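Local coordinates for flagellar pocket-related cytoskeletal protein (Trypanosoma brucei, PDB 6SJQ), which is a component of the flagellar pocket collar whose N-terminal ubiquitin-fold domain, the part present here, carries a long structured loop for protein binding, at residues A[12-17]-A[57-62]; A[8-13]-A[32-37]; A[17-22]-A[43-48]. All blocks are in the same frame, centred on the assembly; numbering follows the deposited sequence. Where two conformers were deposited one is given.

Interaction 1 of 3, residues A[12-17]-A[57-62]; sequences ADIFNN and HKFHSS
Two rings of the loop 57-62 meet the end of strand 6-14 and the turn that follows it. The Phe59 ring takes methyl groups obliquely on its CD2-CE2-CZ side, while the His57 ring presents its edge, through CE1, to Phe15. On the Phe59 ring, Ile14 CD1 lies 3.7 Å from CD2 and Ala12 CB lies 3.8 Å from CE2, so CE2 sits where the two approaches overlap. The Ile14 side chain runs at about a right angle to that of Phe59, reaching it with the far methyl of its longer branch; the ring itself is swung across the gap by a first torsion that sets CG opposite the backbone N (chi1 -178°). Phe15 and His57 come at each other from opposite directions, with Phe15 CZ near the imidazole plane, 4.0 Å from His57 CE1. Trp98 stacks on the same imidazole, whose NE2 is hydrogen-bonded to His99 NE2 and whose ND1 is hydrogen-bonded to Pro55 O.

The chain reverses next to this cluster. A type I' turn from Ile14 to Asn17 is closed by Asn17 N to Ile14 O at 3.0 Å and by the reciprocal Ile14 N to Asn17 O at 2.9 Å, forming a tight two-residue hairpin. Phe15 occupies the first of its central positions, where left-handed backbone angles (44°/51°) are needed, and its N bonds to His99 ND1. Ala12 also packs on Phe42 of helix 31-49, and Phe59 on Val91 of strand 87-92.

Between the two segments the grip is therefore apolar and aromatic, and its fit depends on how the methyl groups and rings match in shape. The directional bonds made by the rings and the turn run to residues outside this interface or stay within the hairpin backbone.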
loop_
_atom_site.group_PDB
_atom_site.type_symbol
_atom_site.label_atom_id
_atom_site.label_comp_id
_atom_site.label_asym_id
_atom_site.label_seq_id
_atom_site.Cartn_x
_atom_site.Cartn_y
_atom_site.Cartn_z
ATOM N N ALA A 12 0.333 3.089 -3.216
ATOM C CA ALA A 12 1.770 3.327 -3.330
ATOM C C ALA A 12 2.120 3.699 -4.766
ATOM O O ALA A 12 1.323 3.478 -5.686
ATOM C CB ALA A 12 2.571 2.084 -2.899
ATOM N N ASP A 13 3.312 4.251 -4.951
ATOM C CA ASP A 13 3.802 4.486 -6.304
ATOM C C ASP A 13 4.682 3.342 -6.771
ATOM O O ASP A 13 5.746 3.100 -6.205
ATOM C CB ASP A 13 4.522 5.829 -6.397
ATOM C CG ASP A 13 3.546 6.987 -6.418
ATOM O OD1 ASP A 13 2.819 7.122 -7.422
ATOM O OD2 ASP A 13 3.473 7.744 -5.424
ATOM N N ILE A 14 4.218 2.629 -7.796
ATOM C CA ILE A 14 4.972 1.498 -8.339
ATOM C C ILE A 14 5.303 1.732 -9.823
ATOM O O ILE A 14 4.407 1.832 -10.663
ATOM C CB ILE A 14 4.185 0.174 -8.184
ATOM C CG1 ILE A 14 3.677 -0.021 -6.734
ATOM C CG2 ILE A 14 5.017 -1.006 -8.677
ATOM C CD1 ILE A 14 4.733 -0.374 -5.687
ATOM N N PHE A 15 6.591 1.804 -10.132
ATOM C CA PHE A 15 7.073 2.153 -11.487
ATOM C C PHE A 15 6.343 3.324 -12.124
ATOM O O PHE A 15 5.867 3.209 -13.250
ATOM C CB PHE A 15 6.957 0.957 -12.436
ATOM C CG PHE A 15 7.790 -0.208 -12.038
ATOM C CD1 PHE A 15 9.170 -0.111 -12.017
ATOM C CD2 PHE A 15 7.196 -1.409 -11.703
ATOM C CE1 PHE A 15 9.956 -1.196 -11.647
ATOM C CE2 PHE A 15 7.972 -2.513 -11.345
ATOM C CZ PHE A 15 9.354 -2.405 -11.311
ATOM N N ASN A 16 6.230 4.434 -11.408
ATOM C CA ASN A 16 5.563 5.618 -11.971
ATOM C C ASN A 16 4.062 5.470 -12.271
ATOM O O ASN A 16 3.515 6.214 -13.087
ATOM C CB ASN A 16 6.296 6.122 -13.230
ATOM C CG ASN A 16 7.545 6.919 -12.908
ATOM O OD1 ASN A 16 7.558 7.740 -11.988
ATOM N ND2 ASN A 16 8.604 6.692 -13.683
ATOM N N ASN A 17 3.401 4.508 -11.632
ATOM C CA ASN A 17 1.937 4.490 -11.609
ATOM C C ASN A 17 1.492 4.477 -10.160
ATOM O O ASN A 17 2.122 3.823 -9.336
ATOM C CB ASN A 17 1.389 3.255 -12.322
ATOM C CG ASN A 17 1.701 3.248 -13.804
ATOM O OD1 ASN A 17 2.497 2.437 -14.280
ATOM N ND2 ASN A 17 1.077 4.159 -14.544
ATOM N N HIS A 57 13.015 -7.407 -7.188
ATOM C CA HIS A 57 13.130 -6.794 -5.873
ATOM C C HIS A 57 11.776 -6.782 -5.156
ATOM O O HIS A 57 10.736 -7.077 -5.761
ATOM C CB HIS A 57 13.698 -5.376 -5.990
ATOM C CG HIS A 57 12.856 -4.447 -6.810
ATOM N ND1 HIS A 57 12.943 -4.387 -8.185
ATOM C CD2 HIS A 57 11.928 -3.526 -6.452
ATOM C CE1 HIS A 57 12.091 -3.480 -8.640
ATOM N NE2 HIS A 57 11.466 -2.944 -7.608
ATOM N N LYS A 58 11.797 -6.446 -3.872
ATOM C CA LYS A 58 10.597 -6.488 -3.042
ATOM C C LYS A 58 10.187 -5.079 -2.710
ATOM O O LYS A 58 10.985 -4.143 -2.850
ATOM C CB LYS A 58 10.865 -7.249 -1.740
ATOM C CG LYS A 58 11.262 -8.709 -1.922
ATOM C CD LYS A 58 10.131 -9.525 -2.530
ATOM C CE LYS A 58 10.501 -11.013 -2.567
ATOM N NZ LYS A 58 9.311 -11.871 -2.851
ATOM N N PHE A 59 8.952 -4.913 -2.244
ATOM C CA PHE A 59 8.519 -3.621 -1.721
ATOM C C PHE A 59 8.894 -3.559 -0.239
ATOM O O PHE A 59 8.636 -4.506 0.517
ATOM C CB PHE A 59 7.004 -3.490 -1.899
ATOM C CG PHE A 59 6.436 -2.171 -1.432
ATOM C CD1 PHE A 59 6.158 -1.947 -0.095
ATOM C CD2 PHE A 59 6.166 -1.158 -2.351
ATOM C CE1 PHE A 59 5.631 -0.725 0.324
ATOM C CE2 PHE A 59 5.625 0.049 -1.939
ATOM C CZ PHE A 59 5.372 0.271 -0.596
ATOM N N HIS A 60 9.518 -2.460 0.176
ATOM C CA HIS A 60 9.853 -2.269 1.586
ATOM C C HIS A 60 9.198 -0.999 2.102
ATOM O O HIS A 60 9.507 0.092 1.626
ATOM C CB HIS A 60 11.364 -2.161 1.749
ATOM C CG HIS A 60 12.112 -3.351 1.230
ATOM N ND1 HIS A 60 12.110 -4.570 1.878
ATOM C CD2 HIS A 60 12.883 -3.509 0.130
ATOM C CE1 HIS A 60 12.851 -5.426 1.198
ATOM N NE2 HIS A 60 13.335 -4.810 0.136
ATOM N N SER A 61 8.323 -1.142 3.088
ATOM C CA SER A 61 7.623 0.007 3.663
ATOM C C SER A 61 8.530 0.790 4.611
ATOM O O SER A 61 9.237 0.204 5.434
ATOM C CB SER A 61 6.415 -0.484 4.435
ATOM O OG SER A 61 6.842 -1.165 5.598
ATOM N N SER A 62 8.524 2.117 4.497
ATOM C CA SER A 62 9.355 2.965 5.362
ATOM C C SER A 62 8.540 3.897 6.262
ATOM O O SER A 62 8.981 4.253 7.356
ATOM C CB SER A 62 10.351 3.786 4.541
ATOM O OG SER A 62 9.697 4.619 3.597
#

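Interaction 2 of 3, residues A[8-13]-A[32-37]; sequences VQVAAD and SELTRS
Leu34 lowers one branch of its isobutyl group between two valines of strand 6-14. A single methyl does the touching: Leu34 CD2 is 4.4 Å from Val8 CG1 and, in the one of two Val10 conformers described here, 4.3 Å from Val10 CG2. Both valines direct CB toward the helix, as residues two apart on a strand do, while Gln9 between them serves the other face of the sheet, where its OE1 accepts from Asn20 ND2 and its NE2 donates to Tyr86 O. A trans first torsion (chi1 178°) carries the leucine's branch point off the helix toward the sheet, and its nearest approach in backbone terms is to Val8, the two CA atoms standing 8.7 Å apart. Leu34 and the two valines fill that gap.

The contact is buried and wholly aliphatic, held by methyl groups at easy van der Waals distance. Neighbours continue the same layer: Val8 also packs on Leu89 and Val10 on Val91, both of strand 87-92, and Val10 further meets Ala38 and Phe42 along the helix. Strand 6-14 lies between strands 17-25 and 87-92, bonded to both, so the leucine lands on an interior strand, one in from the edge. A helix laid across a mixed sheet, with a hairpin leading into it and the first strand parallel to the last, is the beta-grasp of ubiquitin-like domains.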
loop_
_atom_site.group_PDB
_atom_site.type_symbol
_atom_site.label_atom_id
_atom_site.label_comp_id
_atom_site.label_asym_id
_atom_site.label_seq_id
_atom_site.Cartn_x
_atom_site.Cartn_y
_atom_site.Cartn_z
ATOM N N VAL A 8 -9.263 -1.964 4.224
ATOM C CA VAL A 8 -8.384 -0.804 4.188
ATOM C C VAL A 8 -7.921 -0.609 2.742
ATOM O O VAL A 8 -7.592 -1.580 2.082
ATOM C CB VAL A 8 -7.142 -1.023 5.080
ATOM C CG1 VAL A 8 -6.271 0.225 5.077
ATOM C CG2 VAL A 8 -7.564 -1.372 6.516
ATOM N N GLN A 9 -7.897 0.626 2.242
ATOM C CA GLN A 9 -7.322 0.895 0.909
ATOM C C GLN A 9 -5.869 1.263 1.100
ATOM O O GLN A 9 -5.559 2.119 1.929
ATOM C CB GLN A 9 -8.022 2.075 0.240
ATOM C CG GLN A 9 -9.523 1.921 0.081
ATOM C CD GLN A 9 -10.144 3.178 -0.490
ATOM O OE1 GLN A 9 -10.049 3.437 -1.696
ATOM N NE2 GLN A 9 -10.745 3.997 0.381
ATOM N N VAL A 10 -4.961 0.603 0.380
ATOM C CA VAL A 10 -3.537 0.907 0.509
ATOM C C VAL A 10 -2.953 1.307 -0.850
ATOM O O VAL A 10 -3.040 0.551 -1.832
ATOM C CB VAL A 10 -2.773 -0.284 1.105
ATOM C CG1 VAL A 10 -1.427 0.160 1.580
ATOM C CG2 VAL A 10 -3.552 -0.864 2.277
ATOM N N ALA A 11 -2.380 2.504 -0.901
ATOM C CA ALA A 11 -1.824 3.019 -2.133
ATOM C C ALA A 11 -0.310 3.164 -2.047
ATOM O O ALA A 11 0.264 3.321 -0.961
ATOM C CB ALA A 11 -2.473 4.372 -2.488
ATOM N N ALA A 12 0.333 3.089 -3.216
ATOM C CA ALA A 12 1.770 3.327 -3.330
ATOM C C ALA A 12 2.120 3.699 -4.766
ATOM O O ALA A 12 1.323 3.478 -5.686
ATOM C CB ALA A 12 2.571 2.084 -2.899
ATOM N N ASP A 13 3.312 4.251 -4.951
ATOM C CA ASP A 13 3.802 4.486 -6.304
ATOM C C ASP A 13 4.682 3.342 -6.771
ATOM O O ASP A 13 5.746 3.100 -6.205
ATOM C CB ASP A 13 4.522 5.829 -6.397
ATOM C CG ASP A 13 3.546 6.987 -6.418
ATOM O OD1 ASP A 13 2.819 7.122 -7.422
ATOM O OD2 ASP A 13 3.473 7.744 -5.424
ATOM N N SER A 32 1.453 -4.058 12.359
ATOM C CA SER A 32 2.352 -5.101 11.848
ATOM C C SER A 32 1.666 -5.999 10.829
ATOM O O SER A 32 2.275 -6.352 9.813
ATOM C CB SER A 32 2.884 -5.961 13.009
ATOM O OG SER A 32 3.618 -5.152 13.918
ATOM N N GLU A 33 0.427 -6.391 11.113
ATOM C CA GLU A 33 -0.372 -7.239 10.232
ATOM C C GLU A 33 -0.659 -6.528 8.903
ATOM O O GLU A 33 -0.485 -7.108 7.820
ATOM C CB GLU A 33 -1.686 -7.584 10.939
ATOM C CG GLU A 33 -2.688 -8.404 10.118
ATOM C CD GLU A 33 -3.998 -8.587 10.867
ATOM O OE1 GLU A 33 -4.099 -8.038 11.989
ATOM O OE2 GLU A 33 -4.936 -9.249 10.350
ATOM N N LEU A 34 -1.097 -5.277 9.007
ATOM C CA LEU A 34 -1.361 -4.418 7.850
ATOM C C LEU A 34 -0.093 -4.266 7.014
ATOM O O LEU A 34 -0.125 -4.387 5.781
ATOM C CB LEU A 34 -1.881 -3.044 8.338
ATOM C CG LEU A 34 -2.209 -1.918 7.343
ATOM C CD1 LEU A 34 -0.986 -1.147 6.879
ATOM C CD2 LEU A 34 -2.967 -2.493 6.162
ATOM N N THR A 35 1.031 -4.030 7.682
ATOM C CA THR A 35 2.278 -3.776 6.968
ATOM C C THR A 35 2.707 -5.016 6.181
ATOM O O THR A 35 3.118 -4.918 5.008
ATOM C CB THR A 35 3.407 -3.361 7.926
ATOM O OG1 THR A 35 3.051 -2.147 8.581
ATOM C CG2 THR A 35 4.690 -3.105 7.141
ATOM N N ARG A 36 2.589 -6.187 6.810
ATOM C CA ARG A 36 2.949 -7.436 6.149
ATOM C C ARG A 36 2.042 -7.695 4.943
ATOM O O ARG A 36 2.522 -8.112 3.872
ATOM C CB ARG A 36 2.882 -8.616 7.118
ATOM C CG ARG A 36 3.384 -9.909 6.480
ATOM C CD ARG A 36 3.055 -11.141 7.311
ATOM N NE ARG A 36 2.054 -11.981 6.654
ATOM C CZ ARG A 36 1.786 -13.235 7.002
ATOM N NH1 ARG A 36 2.445 -13.804 8.004
ATOM N NH2 ARG A 36 0.859 -13.925 6.350
ATOM N N SER A 37 0.745 -7.437 5.112
ATOM C CA SER A 37 -0.229 -7.615 4.032
ATOM C C SER A 37 0.068 -6.667 2.872
ATOM O O SER A 37 0.063 -7.067 1.709
ATOM C CB SER A 37 -1.648 -7.376 4.543
ATOM O OG SER A 37 -2.596 -7.655 3.524
#

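Interaction 3 of 3, residues A[17-22]-A[43-48]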
loop_
_atom_site.group_PDB
_atom_site.type_symbol
_atom_site.label_atom_id
_atom_site.label_comp_id
_atom_site.label_asym_id
_atom_site.label_seq_id
_atom_site.Cartn_x
_atom_site.Cartn_y
_atom_site.Cartn_z
ATOM N N ASN A 17 3.401 4.508 -11.632
ATOM C CA ASN A 17 1.937 4.490 -11.609
ATOM C C ASN A 17 1.492 4.477 -10.160
ATOM O O ASN A 17 2.122 3.823 -9.336
ATOM C CB ASN A 17 1.389 3.255 -12.322
ATOM C CG ASN A 17 1.701 3.248 -13.804
ATOM O OD1 ASN A 17 2.497 2.437 -14.280
ATOM N ND2 ASN A 17 1.077 4.159 -14.544
ATOM N N LYS A 18 0.417 5.195 -9.840
ATOM C CA LYS A 18 -0.175 5.113 -8.510
ATOM C C LYS A 18 -1.082 3.898 -8.476
ATOM O O LYS A 18 -1.977 3.761 -9.308
ATOM C CB LYS A 18 -1.043 6.338 -8.246
ATOM C CG LYS A 18 -0.364 7.447 -7.507
ATOM C CD LYS A 18 -0.368 7.205 -6.013
ATOM C CE LYS A 18 0.109 8.466 -5.330
ATOM N NZ LYS A 18 1.147 9.147 -6.161
ATOM N N VAL A 19 -0.854 3.000 -7.527
ATOM C CA VAL A 19 -1.716 1.828 -7.428
ATOM C C VAL A 19 -2.472 1.922 -6.118
ATOM O O VAL A 19 -2.024 2.564 -5.171
ATOM C CB VAL A 19 -0.940 0.500 -7.521
ATOM C CG1 VAL A 19 -0.158 0.423 -8.840
ATOM C CG2 VAL A 19 -0.008 0.340 -6.346
ATOM N N ASN A 20 -3.665 1.338 -6.078
ATOM C CA ASN A 20 -4.478 1.375 -4.866
ATOM C C ASN A 20 -5.146 0.029 -4.727
ATOM O O ASN A 20 -5.908 -0.378 -5.613
ATOM C CB ASN A 20 -5.548 2.462 -4.948
ATOM C CG ASN A 20 -6.177 2.760 -3.597
ATOM O OD1 ASN A 20 -5.583 2.466 -2.559
ATOM N ND2 ASN A 20 -7.372 3.377 -3.601
ATOM N N PHE A 21 -4.855 -0.668 -3.622
ATOM C CA PHE A 21 -5.418 -1.989 -3.356
ATOM C C PHE A 21 -6.377 -2.024 -2.169
ATOM O O PHE A 21 -6.125 -1.419 -1.107
ATOM C CB PHE A 21 -4.290 -3.002 -3.099
ATOM C CG PHE A 21 -3.438 -3.286 -4.304
ATOM C CD1 PHE A 21 -4.012 -3.439 -5.559
ATOM C CD2 PHE A 21 -2.057 -3.423 -4.178
ATOM C CE1 PHE A 21 -3.227 -3.713 -6.665
ATOM C CE2 PHE A 21 -1.264 -3.688 -5.276
ATOM C CZ PHE A 21 -1.855 -3.850 -6.527
ATOM N N GLU A 22 -7.480 -2.749 -2.349
ATOM C CA GLU A 22 -8.404 -3.028 -1.247
ATOM C C GLU A 22 -7.910 -4.261 -0.507
ATOM O O GLU A 22 -7.863 -5.354 -1.085
ATOM C CB GLU A 22 -9.790 -3.297 -1.837
ATOM C CG GLU A 22 -10.908 -3.379 -0.840
ATOM C CD GLU A 22 -12.227 -3.628 -1.545
ATOM O OE1 GLU A 22 -12.793 -2.664 -2.105
ATOM O OE2 GLU A 22 -12.670 -4.794 -1.570
ATOM N N SER A 43 4.690 -6.189 -3.339
ATOM C CA SER A 43 5.803 -6.985 -3.867
ATOM C C SER A 43 5.269 -7.808 -5.012
ATOM O O SER A 43 5.949 -7.956 -6.035
ATOM C CB SER A 43 6.438 -7.891 -2.819
ATOM O OG SER A 43 7.158 -7.139 -1.852
ATOM N N ASN A 44 4.046 -8.317 -4.863
ATOM C CA ASN A 44 3.409 -9.054 -5.958
ATOM C C ASN A 44 3.169 -8.171 -7.167
ATOM O O ASN A 44 3.373 -8.609 -8.302
ATOM C CB ASN A 44 2.112 -9.726 -5.518
ATOM C CG ASN A 44 2.368 -10.930 -4.634
ATOM O OD1 ASN A 44 3.489 -11.463 -4.606
ATOM N ND2 ASN A 44 1.337 -11.370 -3.904
ATOM N N GLU A 45 2.755 -6.925 -6.928
ATOM C CA GLU A 45 2.572 -5.963 -8.016
ATOM C C GLU A 45 3.900 -5.651 -8.713
ATOM O O GLU A 45 3.962 -5.650 -9.943
ATOM C CB GLU A 45 1.883 -4.689 -7.496
ATOM C CG GLU A 45 1.621 -3.628 -8.564
ATOM C CD GLU A 45 0.449 -3.943 -9.466
ATOM O OE1 GLU A 45 -0.167 -5.026 -9.331
ATOM O OE2 GLU A 45 0.122 -3.093 -10.319
ATOM N N ILE A 46 4.962 -5.390 -7.946
ATOM C CA ILE A 46 6.289 -5.218 -8.542
ATOM C C ILE A 46 6.695 -6.395 -9.436
ATOM O O ILE A 46 7.149 -6.177 -10.568
ATOM C CB ILE A 46 7.389 -4.989 -7.483
ATOM C CG1 ILE A 46 7.192 -3.621 -6.821
ATOM C CG2 ILE A 46 8.804 -5.106 -8.111
ATOM C CD1 ILE A 46 8.087 -3.437 -5.565
ATOM N N SER A 47 6.517 -7.623 -8.948
ATOM C CA SER A 47 6.911 -8.807 -9.720
ATOM C C SER A 47 6.161 -8.878 -11.045
ATOM O O SER A 47 6.758 -9.199 -12.094
ATOM C CB SER A 47 6.651 -10.086 -8.932
ATOM O OG SER A 47 7.508 -11.110 -9.400
ATOM N N LEU A 48 4.868 -8.587 -10.993
ATOM C CA LEU A 48 4.005 -8.601 -12.168
ATOM C C LEU A 48 4.407 -7.525 -13.176
ATOM O O LEU A 48 4.446 -7.782 -14.386
ATOM C CB LEU A 48 2.562 -8.337 -11.733
ATOM C CG LEU A 48 1.617 -8.144 -12.915
ATOM C CD1 LEU A 48 1.517 -9.430 -13.736
ATOM C CD2 LEU A 48 0.270 -7.708 -12.430
#
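Glu45 and Phe21 cross obliquely, the carboxylate and the ring turned 76° apart. The ring meets the glutamate with its edge: CZ lies 3.5 Å from Glu45 OE1, near the ring plane, while Glu45 CB comes into that plane 4.0 Å from CE2. The glutamate chain thus bends round the far end of the phenyl group. It leaves the helix extended (chi1 -179°) and then folds at chi2 (76°), which brings CD back to 3.7 Å from Phe21 CZ. Val19 and Glu45 reach toward each other from opposite directions; in the one of two Val19 conformers described here, Val19 CG1 lies 3.8 Å from Glu45 OE2.

An oxygen at the rim of a phenyl ring faces the weakly positive C-H edge, probably a mildly favourable placement for a carboxylate. Its stronger partner is Arg49, one turn further along the helix, whose NE forms a salt bridge with OE2; Pro113 packs against the same glutamate. The strand side is tied to its neighbour by backbone bonds, Val19 to Ala12 and Phe21 to Val10.

Here the second strand of the N-terminal hairpin, at the edge of the chain's sheet, packs against the later half of helix 31-49, as expected in a ubiquitin-like beta-grasp fold.

All three contacts are buried, and interaction 2 sits nearest the centre of the chain. It and interaction 3 fix different parts of helix 31-49 to neighbouring strands, interaction 2 by methyl groups alone, interaction 3 through a glutamate that also carries a salt bridge. Interaction 1 shares strand 6-14 with interaction 2 but brings in a loop instead of the helix, and has more aromatic character, with partly exposed rings at its outer end. The hairpin turn joins interactions 1 and 3: Asn17 belongs to both, and a salt bridge of Asp13 OD2 to Lys18 NZ spans the two strands. Ser43 OG, bonded to Phe59 N, ties the loop to the helix.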